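Local structure of 3-keto-5-aminohexanoate cleavage enzyme (Ralstonia eutropha, 3C6C) at residues D52-A57 with D89-S94; V127-R132 with L169-R174. The protein probably catalyses the zinc-dependent cleavage of 3-keto-5-aminohexanoate or a related beta-keto acid. All coordinates share one frame; numbering follows the deposited sequence.

Interaction 1. Residues D52-A57 with D89-S94; sequences DACVEA and DRVRSS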
ATOM      1  N   ASP A  52      -9.293 -31.004 -27.151  1.00 17.76           N
ATOM      2  CA  ASP A  52     -10.739 -30.915 -26.898  1.00 16.79           C
ATOM      3  C   ASP A  52     -10.999 -29.880 -25.791  1.00 17.46           C
ATOM      4  O   ASP A  52     -11.946 -29.098 -25.852  1.00 20.40           O
ATOM      5  CB  ASP A  52     -11.337 -32.277 -26.456  1.00 19.45           C
ATOM      6  CG  ASP A  52     -11.551 -33.252 -27.627  1.00 26.99           C
ATOM      7  OD1 ASP A  52     -11.381 -32.855 -28.798  1.00 25.91           O
ATOM      8  OD2 ASP A  52     -11.879 -34.434 -27.340  1.00 24.81           O
ATOM      9  N   ALA A  53     -10.111 -29.861 -24.805  1.00 16.14           N
ATOM     10  CA  ALA A  53     -10.240 -28.970 -23.632  1.00 16.00           C
ATOM     11  C   ALA A  53     -10.011 -27.519 -24.061  1.00 16.95           C
ATOM     12  O   ALA A  53     -10.658 -26.607 -23.568  1.00 17.84           O
ATOM     13  CB  ALA A  53      -9.260 -29.382 -22.505  1.00 17.17           C
ATOM     14  N   CYS A  54      -9.088 -27.313 -25.001  1.00 15.43           N
ATOM     15  CA  CYS A  54      -8.836 -25.962 -25.544  1.00 15.93           C
ATOM     16  C   CYS A  54     -10.063 -25.445 -26.257  1.00 18.45           C
ATOM     17  O   CYS A  54     -10.424 -24.280 -26.147  1.00 17.15           O
ATOM     18  CB  CYS A  54      -7.629 -25.939 -26.513  1.00 18.22           C
ATOM     19  SG  CYS A  54      -6.040 -26.335 -25.750  1.00 19.36           S
ATOM     20  N   VAL A  55     -10.684 -26.331 -27.031  1.00 17.60           N
ATOM     21  CA  VAL A  55     -11.872 -25.971 -27.808  1.00 18.49           C
ATOM     22  C   VAL A  55     -13.054 -25.664 -26.888  1.00 17.48           C
ATOM     23  O   VAL A  55     -13.784 -24.704 -27.094  1.00 17.55           O
ATOM     24  CB  VAL A  55     -12.215 -27.062 -28.870  1.00 18.78           C
ATOM     25  CG1 VAL A  55     -13.589 -26.781 -29.538  1.00 17.02           C
ATOM     26  CG2 VAL A  55     -11.094 -27.114 -29.940  1.00 15.51           C
ATOM     27  N   GLU A  56     -13.213 -26.489 -25.877  1.00 17.29           N
ATOM     28  CA  GLU A  56     -14.242 -26.312 -24.837  1.00 17.97           C
ATOM     29  C   GLU A  56     -14.081 -24.957 -24.129  1.00 17.92           C
ATOM     30  O   GLU A  56     -15.044 -24.199 -23.918  1.00 18.18           O
ATOM     31  CB  GLU A  56     -14.119 -27.463 -23.820  1.00 19.01           C
ATOM     32  CG  GLU A  56     -15.026 -27.409 -22.595  1.00 17.72           C
ATOM     33  CD  GLU A  56     -14.667 -28.521 -21.624  1.00 23.54           C
ATOM     34  OE1 GLU A  56     -14.973 -29.702 -21.908  1.00 27.02           O
ATOM     35  OE2 GLU A  56     -14.059 -28.252 -20.593  1.00 24.26           O
ATOM     36  N   ALA A  57     -12.840 -24.642 -23.795  1.00 16.79           N
ATOM     37  CA  ALA A  57     -12.528 -23.351 -23.172  1.00 17.11           C
ATOM     38  C   ALA A  57     -12.875 -22.190 -24.115  1.00 16.33           C
ATOM     39  O   ALA A  57     -13.501 -21.214 -23.719  1.00 19.24           O
ATOM     40  CB  ALA A  57     -11.050 -23.271 -22.735  1.00 15.14           C
ATOM     41  N   ASP A  89      -2.100 -29.115 -33.962  1.00 17.39           N
ATOM     42  CA  ASP A  89      -2.718 -29.533 -35.230  1.00 18.13           C
ATOM     43  C   ASP A  89      -4.220 -29.767 -35.037  1.00 18.09           C
ATOM     44  O   ASP A  89      -5.035 -29.365 -35.865  1.00 16.72           O
ATOM     45  CB  ASP A  89      -2.047 -30.770 -35.832  1.00 18.07           C
ATOM     46  CG  ASP A  89      -0.660 -30.474 -36.412  1.00 22.64           C
ATOM     47  OD1 ASP A  89      -0.292 -29.277 -36.534  1.00 23.40           O
ATOM     48  OD2 ASP A  89       0.060 -31.456 -36.745  1.00 21.17           O
ATOM     49  N   ARG A  90      -4.563 -30.408 -33.930  1.00 17.83           N
ATOM     50  CA  ARG A  90      -5.972 -30.658 -33.575  1.00 16.31           C
ATOM     51  C   ARG A  90      -6.759 -29.376 -33.325  1.00 18.09           C
ATOM     52  O   ARG A  90      -7.869 -29.223 -33.813  1.00 19.00           O
ATOM     53  CB  ARG A  90      -6.138 -31.625 -32.386  1.00 18.13           C
ATOM     54  CG  ARG A  90      -5.716 -33.058 -32.690  1.00 19.87           C
ATOM     55  CD  ARG A  90      -5.969 -33.942 -31.509  1.00 20.30           C
ATOM     56  NE  ARG A  90      -5.533 -35.298 -31.759  1.00 18.77           N
ATOM     57  CZ  ARG A  90      -6.314 -36.225 -32.315  1.00 22.99           C
ATOM     58  NH1 ARG A  90      -7.548 -35.919 -32.670  1.00 28.89           N
ATOM     59  NH2 ARG A  90      -5.873 -37.447 -32.506  1.00 23.96           N
ATOM     60  N   VAL A  91      -6.197 -28.460 -32.559  1.00 19.44           N
ATOM     61  CA  VAL A  91      -6.942 -27.234 -32.198  1.00 17.39           C
ATOM     62  C   VAL A  91      -7.140 -26.410 -33.473  1.00 17.54           C
ATOM     63  O   VAL A  91      -8.219 -25.911 -33.774  1.00 19.42           O
ATOM     64  CB  VAL A  91      -6.241 -26.395 -31.103  1.00 17.93           C
ATOM     65  CG1 VAL A  91      -7.000 -25.050 -30.902  1.00 16.37           C
ATOM     66  CG2 VAL A  91      -6.123 -27.197 -29.794  1.00 16.14           C
ATOM     67  N   ARG A  92      -6.078 -26.325 -34.243  1.00 19.21           N
ATOM     68  CA  ARG A  92      -6.071 -25.498 -35.455  1.00 20.83           C
ATOM     69  C   ARG A  92      -7.018 -26.018 -36.528  1.00 22.27           C
ATOM     70  O   ARG A  92      -7.415 -25.258 -37.407  1.00 26.13           O
ATOM     71  CB  ARG A  92      -4.659 -25.336 -36.044  1.00 18.81           C
ATOM     72  CG  ARG A  92      -3.836 -24.342 -35.270  1.00 17.84           C
ATOM     73  CD  ARG A  92      -2.382 -24.322 -35.688  1.00 20.19           C
ATOM     74  NE  ARG A  92      -1.636 -23.282 -34.999  1.00 23.14           N
ATOM     75  CZ  ARG A  92      -0.309 -23.276 -34.882  1.00 26.53           C
ATOM     76  NH1 ARG A  92       0.397 -24.269 -35.387  1.00 24.30           N
ATOM     77  NH2 ARG A  92       0.304 -22.296 -34.252  1.00 23.00           N
ATOM     78  N   SER A  93      -7.365 -27.291 -36.442  1.00 18.45           N
ATOM     79  CA  SER A  93      -8.229 -27.927 -37.442  1.00 19.98           C
ATOM     80  C   SER A  93      -9.619 -28.195 -36.871  1.00 19.81           C
ATOM     81  O   SER A  93     -10.448 -28.873 -37.466  1.00 19.54           O
ATOM     82  CB  SER A  93      -7.590 -29.186 -38.013  1.00 19.43           C
ATOM     83  OG  SER A  93      -7.415 -30.195 -37.056  1.00 19.06           O
ATOM     84  N   SER A  94      -9.863 -27.609 -35.715  1.00 19.97           N
ATOM     85  CA  SER A  94     -11.082 -27.895 -34.957  1.00 18.42           C
ATOM     86  C   SER A  94     -12.283 -27.134 -35.451  1.00 19.07           C
ATOM     87  O   SER A  94     -13.425 -27.477 -35.147  1.00 21.99           O
ATOM     88  CB  SER A  94     -10.906 -27.513 -33.488  1.00 20.51           C
ATOM     89  OG  SER A  94     -10.845 -26.104 -33.349  1.00 17.85           O
TER
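Cys54 and Val91 meet through carbon: CB of Cys54 rests on methyl CG2 of Val91 at 3.8 Å. The sulfur is a little farther off, SG of Cys54 lying 4.1 Å from CG2 of Val91. At the next residue, CG2 of Val55 sits against Ser94, 3.6 Å from its CB and equally near its OG. Small groups suit this place, because the backbones come close: the CA atoms of Val55 and Val91 are 6.7 Å apart. With CG1 of Val55 anti to the backbone N (chi1 171°), the other methyl, CG2, lies beside that N and meets the serine.

Ser94 is held from its own side of the contact. Its OG donates to Val91 O at 2.7 Å, in the carbonyl plane and on a lone pair, with a C=O...O angle of 143°. The backbone N of Ser94 also reaches Val91 O, at 3.1 Å, and Thr96 N gives its hydrogen to the hydroxyl. Val91 O thus takes two donors from Ser94, its N and its hydroxyl, which ties the serine to the turn around Val91 and fits a residue that can both donate and accept.

Farther out, Val91 touches Ala51 and Ile98. Helices 47-60 and 81-92 are neighbours in the outer layer of the TIM barrel, either side of strand 64-70 in the sequence, and Cys54 packs against that strand at Ala65 and Ile67; the side chain of Cys54 is about 12 Å from the bound nickel. No hydrogen bond crosses between 52-57 and 89-94, so the pair is held by dispersion and shape, with a hydroxyl whose polar needs are met by its own chain neighbours.

Interaction 2. Residues V127-R132 with L169-R174; sequences VPVAER and LRAMAR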
ATOM      1  N   VAL A 127      18.092 -28.843 -19.456  1.00 27.72           N
ATOM      2  CA  VAL A 127      18.522 -29.044 -20.828  1.00 28.58           C
ATOM      3  C   VAL A 127      18.783 -27.748 -21.572  1.00 28.61           C
ATOM      4  O   VAL A 127      18.307 -26.678 -21.200  1.00 25.22           O
ATOM      5  CB  VAL A 127      17.534 -29.937 -21.611  1.00 32.25           C
ATOM      6  CG1 VAL A 127      17.424 -31.320 -20.947  1.00 39.29           C
ATOM      7  CG2 VAL A 127      16.186 -29.312 -21.703  1.00 26.19           C
ATOM      8  N   PRO A 128      19.578 -27.835 -22.628  1.00 24.92           N
ATOM      9  CA  PRO A 128      19.975 -26.628 -23.327  1.00 25.26           C
ATOM     10  C   PRO A 128      18.859 -25.948 -24.079  1.00 25.06           C
ATOM     11  O   PRO A 128      17.822 -26.552 -24.377  1.00 24.99           O
ATOM     12  CB  PRO A 128      21.050 -27.127 -24.313  1.00 24.84           C
ATOM     13  CG  PRO A 128      21.519 -28.392 -23.738  1.00 26.15           C
ATOM     14  CD  PRO A 128      20.334 -29.015 -23.084  1.00 27.62           C
ATOM     15  N   VAL A 129      19.124 -24.685 -24.383  1.00 24.68           N
ATOM     16  CA  VAL A 129      18.160 -23.823 -25.080  1.00 25.27           C
ATOM     17  C   VAL A 129      17.619 -24.492 -26.342  1.00 23.66           C
ATOM     18  O   VAL A 129      16.415 -24.525 -26.590  1.00 23.87           O
ATOM     19  CB  VAL A 129      18.780 -22.443 -25.416  1.00 26.00           C
ATOM     20  CG1 VAL A 129      17.949 -21.708 -26.467  1.00 23.66           C
ATOM     21  CG2 VAL A 129      18.924 -21.625 -24.129  1.00 27.85           C
ATOM     22  N   ALA A 130      18.521 -25.068 -27.121  1.00 25.31           N
ATOM     23  CA  ALA A 130      18.141 -25.572 -28.445  1.00 24.80           C
ATOM     24  C   ALA A 130      17.101 -26.681 -28.288  1.00 25.98           C
ATOM     25  O   ALA A 130      16.157 -26.819 -29.086  1.00 27.39           O
ATOM     26  CB  ALA A 130      19.343 -26.092 -29.204  1.00 23.49           C
ATOM     27  N   GLU A 131      17.269 -27.474 -27.241  1.00 24.68           N
ATOM     28  CA  GLU A 131      16.310 -28.556 -27.012  1.00 25.36           C
ATOM     29  C   GLU A 131      15.028 -27.995 -26.402  1.00 25.74           C
ATOM     30  O   GLU A 131      13.921 -28.410 -26.735  1.00 24.14           O
ATOM     31  CB  GLU A 131      16.872 -29.654 -26.122  1.00 28.06           C
ATOM     32  CG  GLU A 131      16.110 -30.947 -26.368  1.00 37.60           C
ATOM     33  CD  GLU A 131      16.480 -32.061 -25.423  1.00 44.57           C
ATOM     34  OE1 GLU A 131      17.585 -32.031 -24.821  1.00 47.80           O
ATOM     35  OE2 GLU A 131      15.643 -32.970 -25.290  1.00 47.05           O
ATOM     36  N   ARG A 132      15.192 -27.019 -25.533  1.00 25.78           N
ATOM     37  CA  ARG A 132      14.027 -26.430 -24.847  1.00 26.51           C
ATOM     38  C   ARG A 132      13.032 -25.844 -25.840  1.00 26.76           C
ATOM     39  O   ARG A 132      11.821 -25.825 -25.596  1.00 27.26           O
ATOM     40  CB  ARG A 132      14.444 -25.339 -23.867  1.00 26.11           C
ATOM     41  CG  ARG A 132      15.034 -25.853 -22.588  1.00 31.20           C
ATOM     42  CD  ARG A 132      15.203 -24.692 -21.661  1.00 40.80           C
ATOM     43  NE  ARG A 132      16.132 -24.922 -20.563  1.00 44.32           N
ATOM     44  CZ  ARG A 132      16.201 -24.113 -19.512  1.00 48.27           C
ATOM     45  NH1 ARG A 132      15.385 -23.057 -19.474  1.00 36.24           N
ATOM     46  NH2 ARG A 132      17.062 -24.347 -18.519  1.00 49.50           N
ATOM     47  N   LEU A 169      17.987 -17.355 -20.021  1.00 20.07           N
ATOM     48  CA  LEU A 169      16.764 -16.585 -20.260  1.00 22.96           C
ATOM     49  C   LEU A 169      16.962 -15.587 -21.404  1.00 23.46           C
ATOM     50  O   LEU A 169      16.064 -15.368 -22.250  1.00 21.94           O
ATOM     51  CB  LEU A 169      16.303 -15.870 -18.979  1.00 22.48           C
ATOM     52  CG  LEU A 169      15.760 -16.792 -17.876  1.00 20.67           C
ATOM     53  CD1 LEU A 169      15.516 -15.971 -16.598  1.00 17.63           C
ATOM     54  CD2 LEU A 169      14.510 -17.556 -18.333  1.00 19.88           C
ATOM     55  N   ARG A 170      18.150 -14.992 -21.442  1.00 22.40           N
ATOM     56  CA  ARG A 170      18.466 -14.061 -22.523  1.00 23.13           C
ATOM     57  C   ARG A 170      18.454 -14.789 -23.872  1.00 23.36           C
ATOM     58  O   ARG A 170      17.953 -14.278 -24.872  1.00 25.19           O
ATOM     59  CB  ARG A 170      19.821 -13.365 -22.304  1.00 22.59           C
ATOM     60  CG  ARG A 170      19.755 -12.308 -21.263  1.00 21.25           C
ATOM     61  CD  ARG A 170      21.130 -11.815 -20.916  1.00 25.89           C
ATOM     62  NE  ARG A 170      21.053 -10.574 -20.152  1.00 24.90           N
ATOM     63  CZ  ARG A 170      21.433 -10.452 -18.883  1.00 24.44           C
ATOM     64  NH1 ARG A 170      21.972 -11.487 -18.239  1.00 28.18           N
ATOM     65  NH2 ARG A 170      21.297  -9.286 -18.279  1.00 23.55           N
ATOM     66  N   ALA A 171      19.017 -15.990 -23.881  1.00 23.10           N
ATOM     67  CA  ALA A 171      19.119 -16.779 -25.125  1.00 22.40           C
ATOM     68  C   ALA A 171      17.732 -17.219 -25.606  1.00 21.15           C
ATOM     69  O   ALA A 171      17.424 -17.168 -26.819  1.00 21.71           O
ATOM     70  CB  ALA A 171      20.039 -17.974 -24.940  1.00 20.33           C
HETATM   71  N   MSE A 172      16.893 -17.593 -24.644  1.00 20.75           N
HETATM   72  CA  MSE A 172      15.498 -18.020 -24.893  0.50 21.09           C
HETATM   73  C   MSE A 172      14.696 -16.883 -25.491  1.00 20.78           C
HETATM   74  O   MSE A 172      13.977 -17.035 -26.474  1.00 20.22           O
HETATM   75  CB  MSE A 172      14.798 -18.428 -23.589  0.50 22.08           C
HETATM   76  CG  MSE A 172      15.319 -19.707 -22.929  0.50 23.01           C
HETATM   77 SE   MSE A 172      15.003 -21.292 -24.005  0.38 25.59          SE
HETATM   78  CE  MSE A 172      13.137 -21.582 -23.598  0.50 24.89           C
ATOM     79  N   ALA A 173      14.832 -15.734 -24.853  1.00 19.33           N
ATOM     80  CA  ALA A 173      14.118 -14.526 -25.271  1.00 19.88           C
ATOM     81  C   ALA A 173      14.467 -14.233 -26.722  1.00 21.28           C
ATOM     82  O   ALA A 173      13.599 -13.946 -27.552  1.00 20.21           O
ATOM     83  CB  ALA A 173      14.467 -13.315 -24.369  1.00 18.49           C
ATOM     84  N   ARG A 174      15.761 -14.319 -27.011  1.00 21.39           N
ATOM     85  CA  ARG A 174      16.259 -14.088 -28.385  1.00 22.54           C
ATOM     86  C   ARG A 174      15.682 -15.092 -29.394  1.00 21.23           C
ATOM     87  O   ARG A 174      15.266 -14.706 -30.502  1.00 21.14           O
ATOM     88  CB  ARG A 174      17.793 -14.058 -28.448  1.00 22.11           C
ATOM     89  CG  ARG A 174      18.278 -13.534 -29.787  1.00 31.98           C
ATOM     90  CD  ARG A 174      19.798 -13.367 -29.846  1.00 45.04           C
ATOM     91  NE  ARG A 174      20.347 -12.403 -28.879  1.00 53.14           N
ATOM     92  CZ  ARG A 174      20.546 -11.110 -29.132  1.00 58.02           C
ATOM     93  NH1 ARG A 174      20.224 -10.601 -30.318  1.00 62.61           N
ATOM     94  NH2 ARG A 174      21.056 -10.316 -28.197  1.00 60.68           N
TER
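Arg132 lies across Met172 at about a right angle, and its carbon chain stays against the selenomethionine before the polar end turns away to other partners. CB comes first, 4.0 Å from CE of Met172 and nearly as close to its SE. Farther along the chain, which runs extended from CG, CD passes SE of Met172 at 4.1 Å, so that the greasy part of the arginine supplies an apolar flank. At NE the character changes: it donates to Val127 O at 2.9 Å with an N-H...O angle of 154°, the nitrogen somewhat tilted from the carbonyl plane. NH1, at the tip, bonds Asn164 OD1. An arginine suits this buried spot because its methylenes pack while NE and NH1 find acceptors on Val127 and Asn164.

The helix 129-132, with Pro128 at its N-cap position, belongs to the connection that leads into barrel strand 143-147 of the TIM fold, and helix 166-179 covers that strand, Met172 touching Leu146.

Val129 fills the other part of the contact. Its CG2 touches CB of the small Ala171 at 3.9 Å, and CG1 reaches SE of Met172 at 3.9 Å; Val129 and Met172 run alongside one another, pointing oppositely. Met172 is bent at chi2 and chi3 (-65° and -79°), which curls SE and CE toward the short helix; it has two conformers, and the contacts of its tip describe one. Two residues earlier, Arg170 forms a salt bridge with Glu159 of the second subunit.

From the N terminus, the chain runs through strand 23-29 into helix 47-60, follows strand 64-70, and returns along helix 81-92, where interaction 1 closes a loop of 31 residues. It then passes strand 99-103 and the antiparallel strands 108-113 and 125-126 before interaction 2 opens; that contact closes 36 residues later on helix 166-179, spanning strand 143-147 and the hairpin 151-162. The two loops follow in series, neither nested nor crossed, and the centres of the contacts lie 28 Å apart. Interaction 1 joins the helices flanking barrel strand 64-70, whereas interaction 2 joins the short helix 129-132, in the connection leading to strand 143-147, to helix 166-179, which packs on that strand.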